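Local atomic coordinates of flagellar hook-associated protein 2 (Helicobacter pylori, PDB entry 6IWY), a protein that caps the tip of the growing flagellar filament, where it promotes flagellin polymerisation and keeps unpolymerised subunits from leaking out. Residues I42-A47 against K360-A365; L252-R257 against K313-S318; G149-S154 against E166-L171; G120-V125 against T213-E218. One frame throughout, in Å; residues are numbered along the deposited sequence.

Interaction 1: residues I42-A47 against K360-A365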
# COMPACT_ATOMS: atom_id res chain seq x y z
N ILE A 42 8.71 11.02 1.72
CA ILE A 42 8.12 12.07 0.90
C ILE A 42 7.73 11.49 -0.42
O ILE A 42 8.58 11.01 -1.13
CB ILE A 42 9.07 13.28 0.65
CG1 ILE A 42 9.43 13.97 1.97
CG2 ILE A 42 8.41 14.30 -0.30
CD1 ILE A 42 10.56 14.98 1.80
N ASN A 43 6.45 11.55 -0.75
CA ASN A 43 5.94 10.95 -1.98
C ASN A 43 5.09 11.90 -2.73
O ASN A 43 4.36 12.73 -2.13
CB ASN A 43 5.04 9.78 -1.65
CG ASN A 43 5.73 8.75 -0.83
OD1 ASN A 43 6.55 8.00 -1.35
ND2 ASN A 43 5.41 8.70 0.45
N GLU A 44 5.16 11.79 -4.04
CA GLU A 44 4.20 12.45 -4.88
C GLU A 44 3.13 11.45 -5.15
O GLU A 44 3.44 10.30 -5.39
CB GLU A 44 4.82 12.86 -6.21
CG GLU A 44 5.80 13.98 -6.11
CD GLU A 44 6.61 14.09 -7.35
OE1 GLU A 44 6.37 13.29 -8.27
OE2 GLU A 44 7.50 14.96 -7.40
N LEU A 45 1.89 11.87 -5.14
CA LEU A 45 0.78 11.00 -5.51
C LEU A 45 -0.17 11.80 -6.42
O LEU A 45 -0.56 12.90 -6.08
CB LEU A 45 0.05 10.53 -4.24
CG LEU A 45 -1.26 9.76 -4.39
CD1 LEU A 45 -0.98 8.30 -4.77
CD2 LEU A 45 -2.13 9.84 -3.12
N GLY A 46 -0.52 11.26 -7.58
CA GLY A 46 -1.56 11.84 -8.40
C GLY A 46 -0.93 12.73 -9.43
O GLY A 46 0.30 12.88 -9.46
N ALA A 47 -1.79 13.32 -10.27
CA ALA A 47 -1.34 14.01 -11.48
C ALA A 47 -1.07 15.46 -11.16
O ALA A 47 -1.15 15.84 -10.00
CB ALA A 47 -2.38 13.87 -12.59
N LYS A 360 5.25 8.28 -6.80
CA LYS A 360 6.71 8.24 -6.87
C LYS A 360 7.27 8.63 -5.50
O LYS A 360 6.87 9.63 -4.94
CB LYS A 360 7.21 9.22 -7.94
CG LYS A 360 8.74 9.38 -8.06
CD LYS A 360 9.15 9.93 -9.43
CE LYS A 360 9.37 11.45 -9.49
NZ LYS A 360 10.83 11.85 -9.51
N ASN A 361 8.22 7.86 -4.98
CA ASN A 361 8.92 8.23 -3.75
C ASN A 361 10.05 9.22 -4.07
O ASN A 361 10.83 8.98 -4.97
CB ASN A 361 9.49 6.99 -3.07
CG ASN A 361 10.17 7.31 -1.76
OD1 ASN A 361 11.39 7.34 -1.69
ND2 ASN A 361 9.38 7.59 -0.73
N LEU A 362 10.09 10.33 -3.34
CA LEU A 362 11.17 11.34 -3.47
C LEU A 362 12.26 11.18 -2.39
O LEU A 362 13.43 11.52 -2.60
CB LEU A 362 10.57 12.73 -3.39
CG LEU A 362 9.78 13.17 -4.62
CD1 LEU A 362 9.42 14.67 -4.52
CD2 LEU A 362 10.55 12.91 -5.87
N GLN A 363 11.86 10.66 -1.23
CA GLN A 363 12.76 10.47 -0.10
C GLN A 363 12.24 9.34 0.78
O GLN A 363 11.08 9.35 1.17
CB GLN A 363 12.81 11.75 0.73
CG GLN A 363 13.54 11.57 1.98
CD GLN A 363 13.72 12.84 2.71
OE1 GLN A 363 14.47 13.72 2.27
NE2 GLN A 363 13.06 12.97 3.85
N LYS A 364 13.10 8.38 1.09
CA LYS A 364 12.68 7.22 1.89
C LYS A 364 12.89 7.45 3.36
O LYS A 364 14.00 7.76 3.78
CB LYS A 364 13.46 5.97 1.52
CG LYS A 364 13.30 5.52 0.11
CD LYS A 364 14.02 4.17 -0.08
CE LYS A 364 14.25 3.80 -1.55
NZ LYS A 364 15.38 2.82 -1.60
N ALA A 365 11.82 7.26 4.12
CA ALA A 365 11.89 7.15 5.57
C ALA A 365 13.05 6.25 5.89
O ALA A 365 13.24 5.23 5.22
CB ALA A 365 10.63 6.56 6.12
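Asn-361 ND2 donates to Asn-43 OD1 at 2.9 Å on the more buried side of this contact. The two amides are twisted 54° apart. The acceptor lies close to the amide plane of Asn-361, while the donor stands above the carbonyl plane of Asn-43. Asn-361 holds CG anti to its backbone N (chi1 -177°), and from there ND2 also reaches Gln-363 O. Two bonds thus limit rotation of this amide. Asn-43 is buried, and its ND2 is taken by Asp-41 and by the carbonyl of Val-114. The backbones pair antiparallel, with Glu-44 N to Lys-360 O at 2.9 Å. A classic beta bulge follows. Leu-362 and Gln-363 both face Ile-42, whose O accepts Leu-362 N at 2.8 Å and, weakly, Gln-363 N. Strand 359-361 is an edge strand of the four-stranded antiparallel sheet within this chain, and 42-49 lies between it and 110-116. The other face, with Ile-42, Glu-44, Lys-360 and Gln-363, is the solvent side: Lys-360 is exposed and the other three partly so. Glu-44 and Lys-360 run side by side, but Glu-44 OE1 and Lys-360 NZ stay 4.8 Å apart. Ile-42 CD1 rests 3.8 Å from Gln-363 NE2, which bonds to the carbonyl of Gly-40.

Interaction 2: residues L252-R257 against K313-S318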
# COMPACT_ATOMS: atom_id res chain seq x y z
N LEU A 252 -15.43 -3.83 -2.79
CA LEU A 252 -15.63 -2.60 -3.58
C LEU A 252 -16.63 -1.57 -3.02
O LEU A 252 -16.38 -0.37 -3.03
CB LEU A 252 -16.12 -3.00 -4.97
CG LEU A 252 -16.40 -1.88 -5.95
CD1 LEU A 252 -15.08 -1.31 -6.41
CD2 LEU A 252 -17.22 -2.40 -7.12
N LEU A 253 -17.79 -2.04 -2.62
CA LEU A 253 -18.85 -1.16 -2.20
C LEU A 253 -19.50 -1.78 -1.01
O LEU A 253 -19.78 -2.96 -0.98
CB LEU A 253 -19.88 -0.96 -3.32
CG LEU A 253 -21.13 -0.12 -3.00
CD1 LEU A 253 -20.79 1.20 -2.27
CD2 LEU A 253 -21.97 0.17 -4.28
N LYS A 254 -19.75 -0.97 -0.00
CA LYS A 254 -20.42 -1.42 1.21
C LYS A 254 -21.42 -0.35 1.52
O LYS A 254 -21.05 0.79 1.57
CB LYS A 254 -19.38 -1.59 2.33
CG LYS A 254 -19.96 -1.56 3.77
CD LYS A 254 -19.18 -2.47 4.72
CE LYS A 254 -19.00 -1.84 6.08
NZ LYS A 254 -18.02 -0.74 5.99
N SER A 255 -22.68 -0.72 1.70
CA SER A 255 -23.71 0.27 2.06
C SER A 255 -23.31 1.10 3.26
O SER A 255 -22.57 0.63 4.14
CB SER A 255 -25.01 -0.40 2.45
OG SER A 255 -25.26 -1.47 1.58
N SER A 256 -23.80 2.33 3.30
CA SER A 256 -23.60 3.20 4.48
C SER A 256 -24.43 2.76 5.67
O SER A 256 -24.10 3.07 6.79
CB SER A 256 -23.99 4.63 4.16
OG SER A 256 -22.94 5.28 3.49
N ARG A 257 -25.52 2.07 5.40
CA ARG A 257 -26.52 1.75 6.38
C ARG A 257 -27.03 0.35 6.08
O ARG A 257 -26.97 -0.09 4.95
CB ARG A 257 -27.68 2.73 6.22
CG ARG A 257 -27.35 4.21 6.49
CD ARG A 257 -26.96 4.49 7.95
NE ARG A 257 -27.70 5.64 8.49
CZ ARG A 257 -28.44 5.63 9.60
NH1 ARG A 257 -28.55 4.56 10.38
NH2 ARG A 257 -29.07 6.73 9.94
N LYS A 313 -24.59 -5.56 6.62
CA LYS A 313 -24.60 -4.62 5.49
C LYS A 313 -24.36 -5.28 4.11
O LYS A 313 -23.61 -6.26 3.97
CB LYS A 313 -23.61 -3.49 5.76
CG LYS A 313 -24.12 -2.53 6.83
CD LYS A 313 -23.16 -1.38 7.11
CE LYS A 313 -23.80 -0.40 8.09
NZ LYS A 313 -22.90 0.68 8.63
N LEU A 314 -25.04 -4.75 3.09
CA LEU A 314 -24.85 -5.18 1.71
C LEU A 314 -23.44 -4.83 1.27
O LEU A 314 -23.04 -3.66 1.35
CB LEU A 314 -25.85 -4.47 0.81
CG LEU A 314 -25.89 -4.88 -0.65
CD1 LEU A 314 -26.31 -6.34 -0.77
CD2 LEU A 314 -26.88 -3.94 -1.41
N VAL A 315 -22.68 -5.82 0.82
CA VAL A 315 -21.40 -5.57 0.18
C VAL A 315 -21.52 -6.04 -1.26
O VAL A 315 -21.88 -7.16 -1.49
CB VAL A 315 -20.27 -6.28 0.89
CG1 VAL A 315 -18.95 -6.01 0.19
CG2 VAL A 315 -20.19 -5.82 2.34
N ILE A 316 -21.27 -5.16 -2.22
CA ILE A 316 -21.30 -5.52 -3.62
C ILE A 316 -19.88 -5.47 -4.20
O ILE A 316 -19.12 -4.55 -3.94
CB ILE A 316 -22.12 -4.55 -4.45
CG1 ILE A 316 -23.48 -4.25 -3.80
CG2 ILE A 316 -22.34 -5.11 -5.81
CD1 ILE A 316 -24.08 -2.96 -4.33
N ASN A 317 -19.56 -6.47 -5.01
CA ASN A 317 -18.35 -6.50 -5.81
C ASN A 317 -18.64 -6.57 -7.32
O ASN A 317 -19.69 -7.02 -7.74
CB ASN A 317 -17.53 -7.70 -5.36
CG ASN A 317 -16.58 -7.33 -4.28
OD1 ASN A 317 -15.70 -6.49 -4.51
ND2 ASN A 317 -16.74 -7.93 -3.08
N SER A 318 -17.67 -6.13 -8.11
CA SER A 318 -17.73 -6.24 -9.54
C SER A 318 -16.41 -6.81 -10.11
O SER A 318 -15.34 -6.43 -9.65
CB SER A 318 -17.95 -4.87 -10.12
OG SER A 318 -17.72 -4.89 -11.52
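Segments 252-257 and 313-318 run antiparallel, their end-to-end directions 155° apart, with Leu-253 and Ile-316 as a hydrogen-bonded pair and Lys-254 and Val-315 as a non-hydrogen-bonded one. Ile-316 N gives to Leu-253 O at 2.9 Å; the return bond from Leu-253 N is weak. On their shared face the two side chains lie side by side and point the same way, with Leu-253 CD2 3.8 Å from Ile-316 CD1. Leu-323 and Ile-325 of strand 322-327 also touch Leu-253 there. Ser-255 grips one carbonyl twice. Ser-255 N reaches Leu-314 O at 3.0 Å in a nearly straight bond (168°). Ser-255 OG, set beside the backbone N at chi1 -41°, reaches Leu-314 O at 3.1 Å. The pairing adds 253-254 to one edge of a three-stranded antiparallel sheet, with 314-318 central and 304-308 at the other edge. Segment 313-318 falls in the flagellin hook IN motif. At one end of the contact, Asn-317 OD1 accepts Leu-252 N at 3.2 Å, with the donor above the carbonyl plane of the amide. At the other, Lys-313 extends fully beyond CG along the loop. Lys-313 NZ meets Ser-256 O at 3.2 Å, well above the plane of that carbonyl. Lys-254 NZ is 5.7 Å from Lys-313 NZ, and the Lys-254 side chain also touches Glu-311, which may offset the like charges.

Interaction 3: residues G149-S154 against E166-L171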
# COMPACT_ATOMS: atom_id res chain seq x y z
N GLY A 149 5.63 -32.29 -7.70
CA GLY A 149 5.97 -31.42 -8.83
C GLY A 149 5.64 -29.96 -8.65
O GLY A 149 5.72 -29.19 -9.62
N LYS A 150 5.33 -29.54 -7.41
CA LYS A 150 4.96 -28.12 -7.15
C LYS A 150 6.09 -27.37 -6.47
O LYS A 150 6.80 -27.94 -5.65
CB LYS A 150 3.65 -27.98 -6.33
N SER A 151 6.25 -26.10 -6.84
CA SER A 151 7.23 -25.24 -6.19
C SER A 151 7.06 -25.29 -4.69
O SER A 151 5.96 -25.24 -4.18
CB SER A 151 7.07 -23.79 -6.62
OG SER A 151 7.49 -23.59 -7.95
N GLU A 152 8.16 -25.42 -3.97
CA GLU A 152 8.11 -25.36 -2.50
C GLU A 152 7.78 -23.93 -2.03
O GLU A 152 7.24 -23.75 -0.98
CB GLU A 152 9.41 -25.90 -1.92
CG GLU A 152 9.58 -27.36 -2.23
CD GLU A 152 10.77 -28.02 -1.55
OE1 GLU A 152 11.89 -27.47 -1.59
OE2 GLU A 152 10.58 -29.14 -1.01
N VAL A 153 8.13 -22.93 -2.83
CA VAL A 153 7.73 -21.56 -2.61
C VAL A 153 7.48 -20.95 -3.98
O VAL A 153 8.32 -21.07 -4.85
CB VAL A 153 8.83 -20.73 -1.90
CG1 VAL A 153 8.60 -19.19 -2.09
CG2 VAL A 153 8.89 -21.07 -0.40
N SER A 154 6.33 -20.29 -4.15
CA SER A 154 6.09 -19.48 -5.36
C SER A 154 5.31 -18.22 -5.02
O SER A 154 4.54 -18.20 -4.09
CB SER A 154 5.33 -20.27 -6.42
OG SER A 154 3.96 -20.30 -6.13
N GLU A 166 2.14 -17.36 -11.51
CA GLU A 166 2.91 -17.98 -10.46
C GLU A 166 4.39 -17.90 -10.85
O GLU A 166 4.76 -18.26 -11.95
CB GLU A 166 2.44 -19.43 -10.32
CG GLU A 166 2.40 -19.92 -8.89
CD GLU A 166 1.52 -21.18 -8.65
OE1 GLU A 166 0.74 -21.60 -9.56
OE2 GLU A 166 1.64 -21.75 -7.52
N VAL A 167 5.21 -17.35 -9.98
CA VAL A 167 6.65 -17.28 -10.23
C VAL A 167 7.34 -18.20 -9.23
O VAL A 167 7.36 -17.92 -8.02
CB VAL A 167 7.16 -15.86 -10.00
CG1 VAL A 167 8.65 -15.80 -10.25
CG2 VAL A 167 6.37 -14.85 -10.86
N PRO A 168 7.87 -19.33 -9.71
CA PRO A 168 8.58 -20.23 -8.81
C PRO A 168 9.73 -19.51 -8.19
O PRO A 168 10.30 -18.70 -8.85
CB PRO A 168 9.11 -21.31 -9.76
CG PRO A 168 8.17 -21.32 -10.91
CD PRO A 168 7.67 -19.91 -11.05
N ILE A 169 10.06 -19.75 -6.94
CA ILE A 169 11.28 -19.20 -6.36
C ILE A 169 12.21 -20.33 -5.93
O ILE A 169 11.90 -21.06 -5.00
CB ILE A 169 10.99 -18.24 -5.18
CG1 ILE A 169 10.64 -16.82 -5.70
CG2 ILE A 169 12.22 -18.11 -4.25
CD1 ILE A 169 9.19 -16.61 -6.14
N MET A 170 13.34 -20.45 -6.63
CA MET A 170 14.33 -21.51 -6.37
C MET A 170 15.59 -20.94 -5.74
O MET A 170 16.07 -19.87 -6.15
CB MET A 170 14.72 -22.21 -7.65
CG MET A 170 13.54 -22.71 -8.47
SD MET A 170 12.43 -23.79 -7.53
CE MET A 170 11.52 -24.46 -8.93
N LEU A 171 16.14 -21.69 -4.78
CA LEU A 171 17.19 -21.19 -3.93
C LEU A 171 17.80 -22.30 -3.10
O LEU A 171 17.11 -22.88 -2.25
CB LEU A 171 16.62 -20.15 -2.97
CG LEU A 171 17.63 -19.39 -2.12
CD1 LEU A 171 18.63 -18.62 -3.03
CD2 LEU A 171 16.88 -18.42 -1.18
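Ser-154 sets OG between its backbone N and its carbonyl carbon (chi1 80°), and Glu-166 runs extended beyond CG, which brings hydroxyl and carboxylate together. Ser-154 OG donates to Glu-166 OE2 at 3.1 Å. The bond uses the anti lone pair, on the side away from the other carboxylate oxygen. Ser-154 OG also lies near Glu-166 CG, alongside the glutamate chain. Glu-166 OE2 has a long, weak ion pair with Lys-233. Ser-154 and Pro-168 form an antiparallel non-hydrogen-bonded pair. The proline has no N-H to give, and this position asks for none toward its partner. The next residue supplies the backbone bond: Ile-169 N gives to Val-153 O at 3.0 Å. Beside it Val-153 CG1 packs obliquely on Ile-169 CB at 4.0 Å. Ser-151 OG comes down on the proline ring, 3.3 Å from Pro-168 CB. Strand 164-173 pairs here with the start of strand 154-158, its hairpin partner. On its other side runs strand 141-143, whose Leu-143 touches both Val-153 and Ile-169. Helix 179-196 packs against the sheet, with Met-190 on Ile-169 and Ala-193 and Leu-194 on Val-167.

Interaction 4: residues G120-V125 against T213-E218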
# COMPACT_ATOMS: atom_id res chain seq x y z
N GLY A 120 12.37 7.68 10.58
CA GLY A 120 12.70 6.27 10.80
C GLY A 120 12.12 5.31 9.76
O GLY A 120 11.02 5.50 9.23
N GLU A 121 12.86 4.24 9.51
CA GLU A 121 12.49 3.17 8.59
C GLU A 121 11.05 2.65 8.63
O GLU A 121 10.46 2.41 7.58
CB GLU A 121 13.40 1.98 8.86
CG GLU A 121 13.46 1.03 7.72
CD GLU A 121 14.47 -0.06 7.91
OE1 GLU A 121 15.00 -0.51 6.88
OE2 GLU A 121 14.74 -0.48 9.07
N ASP A 122 10.49 2.45 9.82
CA ASP A 122 9.10 1.97 9.95
C ASP A 122 8.05 2.90 9.33
O ASP A 122 6.86 2.59 9.33
CB ASP A 122 8.73 1.78 11.43
CG ASP A 122 9.44 0.60 12.08
OD1 ASP A 122 10.20 -0.11 11.37
OD2 ASP A 122 9.23 0.39 13.30
N ASN A 123 8.46 4.05 8.79
CA ASN A 123 7.47 4.97 8.22
C ASN A 123 7.50 5.08 6.73
O ASN A 123 7.04 6.05 6.17
CB ASN A 123 7.56 6.36 8.87
CG ASN A 123 7.07 6.36 10.30
OD1 ASN A 123 5.87 6.50 10.55
ND2 ASN A 123 7.99 6.17 11.24
N ARG A 124 8.02 4.07 6.05
CA ARG A 124 7.95 4.11 4.60
C ARG A 124 6.48 3.97 4.28
O ARG A 124 5.76 3.36 5.08
CB ARG A 124 8.81 3.03 3.98
CG ARG A 124 10.28 3.32 4.23
CD ARG A 124 11.18 2.28 3.63
NE ARG A 124 11.22 2.35 2.16
CZ ARG A 124 11.87 1.49 1.38
NH1 ARG A 124 12.55 0.47 1.91
NH2 ARG A 124 11.85 1.65 0.04
N VAL A 125 6.00 4.62 3.22
CA VAL A 125 4.62 4.45 2.79
C VAL A 125 4.54 3.49 1.59
O VAL A 125 5.11 3.74 0.56
CB VAL A 125 3.96 5.75 2.43
CG1 VAL A 125 2.59 5.47 1.90
CG2 VAL A 125 3.83 6.68 3.63
N THR A 213 13.94 -4.84 1.87
CA THR A 213 14.26 -5.32 3.21
C THR A 213 13.99 -4.21 4.23
O THR A 213 14.12 -3.02 3.94
CB THR A 213 15.71 -5.77 3.33
OG1 THR A 213 16.55 -4.62 3.47
CG2 THR A 213 16.13 -6.56 2.10
N LEU A 214 13.66 -4.63 5.44
CA LEU A 214 13.20 -3.72 6.47
C LEU A 214 13.54 -4.28 7.87
O LEU A 214 14.04 -5.39 7.98
CB LEU A 214 11.71 -3.47 6.23
CG LEU A 214 10.61 -3.49 7.28
CD1 LEU A 214 10.51 -2.19 8.15
CD2 LEU A 214 9.34 -3.72 6.48
N HIS A 215 13.31 -3.49 8.91
CA HIS A 215 13.68 -3.85 10.29
C HIS A 215 15.12 -4.35 10.36
O HIS A 215 15.40 -5.40 10.91
CB HIS A 215 12.72 -4.86 10.91
CG HIS A 215 11.37 -4.29 11.23
ND1 HIS A 215 10.19 -4.86 10.80
CD2 HIS A 215 11.01 -3.19 11.95
CE1 HIS A 215 9.17 -4.16 11.24
NE2 HIS A 215 9.64 -3.13 11.94
N GLY A 216 16.02 -3.58 9.77
CA GLY A 216 17.45 -3.86 9.83
C GLY A 216 17.88 -5.17 9.20
O GLY A 216 18.93 -5.69 9.56
N GLY A 217 17.11 -5.68 8.24
CA GLY A 217 17.41 -6.97 7.63
C GLY A 217 16.42 -8.07 8.00
O GLY A 217 16.22 -9.01 7.23
N GLU A 218 15.78 -7.94 9.16
CA GLU A 218 14.90 -9.00 9.66
C GLU A 218 13.66 -9.29 8.81
O GLU A 218 13.03 -10.32 8.99
CB GLU A 218 14.44 -8.69 11.09
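Glu-121 reaches across to the turn after strand 209-214, where its carboxylate meets backbone nitrogens. Glu-121 OE2 accepts a weak hydrogen bond from Gly-216 N at 3.4 Å and lies 3.3 Å from His-215 N. The other oxygen faces the strand, with Glu-121 OE1 3.7 Å from Leu-214 CA. Glu-121 holds CG anti to the backbone N (chi1 -160°), and its extended chain carries the carboxylate across to the turn. Next to it Asp-122 meets the ring of His-215 at about a right angle, the two planes 81° apart. Asp-122 OD1 is 3.1 Å from His-215 NE2, but the angle is too poor for a hydrogen bond. The nearby carboxylate might still favour a protonated imidazole. Leu-214 CD1 covers the centre of one face of that ring and lies 3.8 Å from Asp-122 OD1. The turn joins strands 209-214 and 219-224 in a beta hairpin. His-215, Gly-216 and Gly-217 all have positive phi; the first turn, closed by Gly-217 N to Leu-214 O, resembles type I', and Glu-218 N to His-215 O closes a second, overlapping one. Gly-217 O is held in addition by Asn-183 of helix 179-196. On the opposing segment the acids sit on a short 3-10 turn, closed by Asn-123 N to Gly-120 O at 3.0 Å. Asp-367 accepts the backbone N-H of Glu-121. Arg-124 comes less close: its NH1 is 4.3 Å from Thr-213 O, which lies near the guanidinium plane at its edge. Its salt bridge is with Asp-212, the residue before the segment 213-218.

This chain is a central portion of the full-length protein. From the N terminus, interaction 1 opens first at 42-47 and closes last at 360-365, so the other three nest within its loop. Interaction 4 opens next at 120-125. Inside its loop, interaction 3 opens and closes as a local hairpin contact before 213-218 completes interaction 4. Interaction 2 follows in series, and no pair crosses. Interactions 2 and 3 each join strands within one sheet, and the two sheets are different; the centres of the two contacts lie about 36 Å apart. Interactions 1 and 4 touch: Ala-365 CB lies 3.3 Å from Gly-120 O. Together they join the sheet of strand 42-49 to the hairpin of 209-224.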